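Local structure of botulinum neurotoxin type G (3MPP) at residues Ser400-Tyr403 against Leu404-Ile407. The protein is a clostridial neurotoxin whose receptor-binding domain, the part present here, attaches the toxin to the host cell surface. The protein carries 4 engineered substitutions. Sequence-based numbering, arbitrary orientation.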
loop_
_atom_site.group_PDB
_atom_site.type_symbol
_atom_site.label_atom_id
_atom_site.label_comp_id
_atom_site.label_asym_id
_atom_site.label_seq_id
_atom_site.Cartn_x
_atom_site.Cartn_y
_atom_site.Cartn_z
ATOM N N SER A 400 -26.272 -0.712 4.453
ATOM C CA SER A 400 -27.003 -1.815 5.077
ATOM C C SER A 400 -26.685 -2.011 6.563
ATOM O O SER A 400 -25.534 -1.909 6.979
ATOM C CB SER A 400 -26.731 -3.114 4.313
ATOM O OG SER A 400 -27.439 -4.188 4.888
ATOM N N GLN A 401 -27.723 -2.268 7.355
ATOM C CA GLN A 401 -27.567 -2.663 8.749
ATOM C C GLN A 401 -26.986 -4.077 8.892
ATOM O O GLN A 401 -26.572 -4.467 9.977
ATOM C CB GLN A 401 -28.929 -2.638 9.457
ATOM C CG GLN A 401 -29.734 -1.381 9.241
ATOM C CD GLN A 401 -29.396 -0.282 10.229
ATOM O OE1 GLN A 401 -30.283 0.426 10.709
ATOM N NE2 GLN A 401 -28.113 -0.130 10.535
ATOM N N TRP A 402 -26.991 -4.852 7.807
ATOM C CA TRP A 402 -26.459 -6.219 7.830
ATOM C C TRP A 402 -24.996 -6.234 8.269
ATOM O O TRP A 402 -24.548 -7.146 8.973
ATOM C CB TRP A 402 -26.609 -6.850 6.442
ATOM C CG TRP A 402 -25.696 -8.017 6.140
ATOM C CD1 TRP A 402 -24.635 -8.019 5.284
ATOM C CD2 TRP A 402 -25.776 -9.350 6.678
ATOM N NE1 TRP A 402 -24.048 -9.259 5.256
ATOM C CE2 TRP A 402 -24.729 -10.094 6.104
ATOM C CE3 TRP A 402 -26.635 -9.983 7.584
ATOM C CZ2 TRP A 402 -24.514 -11.442 6.407
ATOM C CZ3 TRP A 402 -26.411 -11.325 7.888
ATOM C CH2 TRP A 402 -25.371 -12.036 7.296
ATOM N N TYR A 403 -24.264 -5.205 7.864
ATOM C CA TYR A 403 -22.829 -5.118 8.143
ATOM C C TYR A 403 -22.501 -4.790 9.602
ATOM O O TYR A 403 -21.358 -4.941 10.029
ATOM C CB TYR A 403 -22.175 -4.099 7.220
ATOM C CG TYR A 403 -22.251 -4.459 5.744
ATOM C CD1 TYR A 403 -21.639 -5.615 5.243
ATOM C CD2 TYR A 403 -22.915 -3.623 4.848
ATOM C CE1 TYR A 403 -21.699 -5.919 3.885
ATOM C CE2 TYR A 403 -22.987 -3.922 3.507
ATOM C CZ TYR A 403 -22.371 -5.055 3.025
ATOM O OH TYR A 403 -22.453 -5.311 1.683
ATOM N N LEU A 404 -23.500 -4.355 10.363
ATOM C CA LEU A 404 -23.303 -4.056 11.779
ATOM C C LEU A 404 -23.716 -5.216 12.679
ATOM O O LEU A 404 -23.506 -5.168 13.891
ATOM C CB LEU A 404 -24.078 -2.792 12.185
ATOM C CG LEU A 404 -23.561 -1.506 11.524
ATOM C CD1 LEU A 404 -24.209 -0.322 12.151
ATOM C CD2 LEU A 404 -22.057 -1.418 11.685
ATOM N N ARG A 405 -24.334 -6.241 12.097
ATOM C CA ARG A 405 -24.757 -7.403 12.882
ATOM C C ARG A 405 -23.578 -8.184 13.460
ATOM O O ARG A 405 -22.610 -8.493 12.760
ATOM C CB ARG A 405 -25.672 -8.319 12.065
ATOM C CG ARG A 405 -26.983 -7.619 11.698
ATOM C CD ARG A 405 -28.002 -8.567 11.108
ATOM N NE ARG A 405 -28.369 -9.660 12.008
ATOM C CZ ARG A 405 -29.283 -10.574 11.698
ATOM N NH1 ARG A 405 -29.904 -10.490 10.527
ATOM N NH2 ARG A 405 -29.576 -11.560 12.544
ATOM N N ARG A 406 -23.673 -8.485 14.747
ATOM C CA ARG A 406 -22.650 -9.239 15.447
ATOM C C ARG A 406 -23.022 -10.706 15.326
ATOM O O ARG A 406 -23.392 -11.344 16.304
ATOM C CB ARG A 406 -22.593 -8.822 16.922
ATOM C CG ARG A 406 -22.408 -7.320 17.156
ATOM C CD ARG A 406 -21.605 -6.635 16.055
ATOM N NE ARG A 406 -20.342 -7.304 15.759
ATOM C CZ ARG A 406 -19.615 -7.080 14.667
ATOM N NH1 ARG A 406 -20.020 -6.200 13.758
ATOM N NH2 ARG A 406 -18.484 -7.739 14.478
ATOM N N ILE A 407 -22.938 -11.216 14.099
ATOM C CA ILE A 407 -23.340 -12.578 13.780
ATOM C C ILE A 407 -22.517 -13.609 14.554
ATOM O O ILE A 407 -23.042 -14.614 15.028
ATOM C CB ILE A 407 -23.215 -12.813 12.257
ATOM C CG1 ILE A 407 -24.081 -11.788 11.510
ATOM C CG2 ILE A 407 -23.613 -14.227 11.891
ATOM C CD1 ILE A 407 -23.621 -11.512 10.105
#
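Gln401 and Trp402 turn their carbonyl oxygens onto the backbone of Leu404 and Arg405, and the chain leaving strand 394-400 is thereby wound into a short 3-10 turn. Both bonds span three residues: Leu404 N donates to Gln401 O at 3.1 Å, Arg405 N to Trp402 O at a longer 3.3 Å. Just upstream, Ser400 OG accepts from Trp402 N (3.0 Å), an ST turn that leads the strand end into the helical turn. Past Arg405 the chain leaves the helical path, and an inverse gamma turn centred on Arg406 brings Ile407 back toward the indole.

The main side-chain meeting is between Trp402 and Ile407. A chi1 of 159°, which sets CG beside the carbonyl carbon, carries the outer ring of the tryptophan toward Arg405 and Ile407, and Ile407 CD1 sits over one face of the six-membered ring in a CH-pi contact, 3.8 Å from the centroid. The methyl lies closest to the far rim, 3.4 Å from Trp402 CH2. Arg405 crosses the indole at about a right angle: CB lies by Trp402 O, CG by the carbonyl oxygens of Gln401 and Trp402, and CD comes to the ring, obliquely, 4.0 Å from Trp402 CE3. Beyond a bend at chi3 (60°), the guanidinium plane stands 88° from the indole. Tyr403 is buried, its OH bonded to Ile379 N, and Leu404 packs on Thr373 and Leu376.

Ser400-Tyr403 form the inferred ganglioside-binding motif of the C-terminal, beta-trefoil subdomain, and Trp402 is its inferred binding site. The chemistry is a division of labour: Tyr403 and Leu404 join the turn to strand 373-382, backbone bonds fix the turn carrying Trp402, and a methyl covers one face of the exposed indole, consistent with a surface aromatic presented to a glycolipid.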